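PDB 5WPW: cocosin 1 acidic chain from Cocos nucifera, which serves as a seed storage protein, an 11S globulin that assembles into hexamers and acts as a nutrient reserve in the coconut. Local coordinates for residues F183-L188 with V194-A199. The protein carries 2 engineered substitutions. Sequence-based numbering, arbitrary orientation.
Sequences FSTELL and VNMELA
Thr185 pushes its methyl group against the side chain of Met196, and the two run across each other at about a right angle. Thr185 CG2 lies 3.5 Å from Met196 CG, tighter than usual for two carbons, and 3.6 Å from Met196 SD, which places the methyl against the middle of the thioether chain. The threonine's chi1, measured to OG1, is -55°, which puts OG1 beside the backbone nitrogen and CG2 anti to it; the methyl is thus sent to the methionine while OG1 takes a separate course, to a hydrogen bond with Arg200 NH1 and a weak one with Gln203 OE1. A bend at chi2 (83°) carries the methionine toward the start of the facing helix, where Met196 CE rests 3.8 Å from Glu186 N and 4.0 Å from Glu186 CB; Glu186 takes part through its backbone N and CB rather than its carboxylate.

The two segments open consecutive helices, 185-192 and 196-202, joined by a short loop and packed against each other at their N-terminal turns. They lie within the N-terminal cupin region, and the centre of the contact is about 38 Å from the centre of the chain. Ser184 and Asn195 are the respective N-caps, and Ser184 OG accepts a weak but nearly straight bond from Leu187 N. Ala199 points its CB at the first helix, 4.1 Å from Thr185 O and 4.4 Å from Leu188 CB. Leu188 reaches across with one branch, its CD2 standing 3.8 Å from Ala199 O. Leu188 and Ala199 are buried, whereas Met196 and Glu186 are exposed. A second subunit of the hexamer also meets the helix pair: Leu350 of that subunit packs on Phe183 and Leu187, and its Arg402 hydrogen-bonds Asn195 OD1.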
loop_
_atom_site.group_PDB
_atom_site.type_symbol
_atom_site.label_atom_id
_atom_site.label_comp_id
_atom_site.label_asym_id
_atom_site.label_seq_id
_atom_site.Cartn_x
_atom_site.Cartn_y
_atom_site.Cartn_z
ATOM N N PHE A 183 0.537 29.449 29.394
ATOM C CA PHE A 183 0.077 28.712 30.553
ATOM C C PHE A 183 0.211 29.560 31.809
ATOM O O PHE A 183 1.084 30.425 31.907
ATOM C CB PHE A 183 0.872 27.424 30.719
ATOM C CG PHE A 183 0.588 26.412 29.669
ATOM C CD1 PHE A 183 -0.707 26.011 29.416
ATOM C CD2 PHE A 183 1.616 25.893 28.900
ATOM C CE1 PHE A 183 -0.971 25.073 28.431
ATOM C CE2 PHE A 183 1.357 24.963 27.923
ATOM C CZ PHE A 183 0.062 24.551 27.690
ATOM N N SER A 184 -0.670 29.307 32.770
ATOM C CA SER A 184 -0.538 29.968 34.059
ATOM C C SER A 184 0.669 29.411 34.808
ATOM O O SER A 184 1.039 28.244 34.663
ATOM C CB SER A 184 -1.813 29.798 34.882
ATOM O OG SER A 184 -1.693 28.711 35.780
ATOM N N THR A 185 1.299 30.274 35.607
ATOM C CA THR A 185 2.516 29.873 36.307
ATOM C C THR A 185 2.273 28.701 37.249
ATOM O O THR A 185 3.065 27.752 37.280
ATOM C CB THR A 185 3.088 31.057 37.078
ATOM O OG1 THR A 185 3.293 32.152 36.176
ATOM C CG2 THR A 185 4.401 30.655 37.740
ATOM N N GLU A 186 1.187 28.747 38.025
ATOM C CA GLU A 186 0.937 27.696 39.008
ATOM C C GLU A 186 0.750 26.328 38.353
ATOM O O GLU A 186 1.265 25.319 38.848
ATOM C CB GLU A 186 -0.275 28.063 39.864
ATOM C CG GLU A 186 -1.516 28.481 39.089
ATOM C CD GLU A 186 -2.746 28.612 39.989
ATOM O OE1 GLU A 186 -3.004 29.724 40.503
ATOM O OE2 GLU A 186 -3.445 27.596 40.195
ATOM N N LEU A 187 0.008 26.260 37.248
ATOM C CA LEU A 187 -0.208 24.951 36.637
ATOM C C LEU A 187 1.056 24.453 35.949
ATOM O O LEU A 187 1.366 23.257 35.995
ATOM C CB LEU A 187 -1.386 24.999 35.665
ATOM C CG LEU A 187 -2.685 24.324 36.154
ATOM C CD1 LEU A 187 -2.535 22.815 36.359
ATOM C CD2 LEU A 187 -3.204 24.971 37.436
ATOM N N LEU A 188 1.818 25.365 35.342
ATOM C CA LEU A 188 3.096 24.993 34.748
ATOM C C LEU A 188 4.053 24.453 35.802
ATOM O O LEU A 188 4.729 23.440 35.582
ATOM C CB LEU A 188 3.686 26.209 34.034
ATOM C CG LEU A 188 4.749 25.981 32.970
ATOM C CD1 LEU A 188 4.189 25.098 31.870
ATOM C CD2 LEU A 188 5.212 27.319 32.421
ATOM N N VAL A 194 8.030 21.540 39.592
ATOM C CA VAL A 194 9.080 22.441 40.044
ATOM C C VAL A 194 8.449 23.644 40.732
ATOM O O VAL A 194 7.226 23.738 40.879
ATOM C CB VAL A 194 9.991 22.902 38.893
ATOM C CG1 VAL A 194 10.665 21.695 38.248
ATOM C CG2 VAL A 194 9.179 23.718 37.878
ATOM N N ASN A 195 9.305 24.578 41.144
ATOM C CA ASN A 195 8.907 25.755 41.894
ATOM C C ASN A 195 8.423 26.863 40.957
ATOM O O ASN A 195 8.565 26.794 39.731
ATOM C CB ASN A 195 10.067 26.255 42.763
ATOM C CG ASN A 195 11.420 26.187 42.056
ATOM O OD1 ASN A 195 11.966 25.099 41.812
ATOM N ND2 ASN A 195 11.968 27.354 41.725
ATOM N N MET A 196 7.832 27.896 41.561
ATOM C CA MET A 196 7.279 29.007 40.794
ATOM C C MET A 196 8.371 29.783 40.070
ATOM O O MET A 196 8.184 30.202 38.922
ATOM C CB MET A 196 6.495 29.934 41.724
ATOM C CG MET A 196 5.282 30.573 41.085
ATOM S SD MET A 196 3.866 29.458 41.118
ATOM C CE MET A 196 2.516 30.633 40.992
ATOM N N GLU A 197 9.514 29.980 40.726
ATOM C CA GLU A 197 10.603 30.756 40.133
ATOM C C GLU A 197 11.084 30.136 38.826
ATOM O O GLU A 197 11.270 30.832 37.819
ATOM C CB GLU A 197 11.758 30.868 41.132
ATOM C CG GLU A 197 13.123 31.170 40.506
ATOM C CD GLU A 197 13.338 32.659 40.262
ATOM O OE1 GLU A 197 14.477 33.051 39.922
ATOM O OE2 GLU A 197 12.365 33.435 40.410
ATOM N N LEU A 198 11.303 28.823 38.831
ATOM C CA LEU A 198 11.762 28.137 37.633
ATOM C C LEU A 198 10.693 28.133 36.543
ATOM O O LEU A 198 11.001 28.373 35.368
ATOM C CB LEU A 198 12.181 26.716 37.990
ATOM C CG LEU A 198 12.908 25.941 36.908
ATOM C CD1 LEU A 198 14.076 26.753 36.376
ATOM C CD2 LEU A 198 13.362 24.593 37.463
ATOM N N ALA A 199 9.434 27.866 36.904
ATOM C CA ALA A 199 8.372 27.895 35.904
ATOM C C ALA A 199 8.250 29.273 35.265
ATOM O O ALA A 199 8.002 29.371 34.057
ATOM C CB ALA A 199 7.044 27.457 36.526
#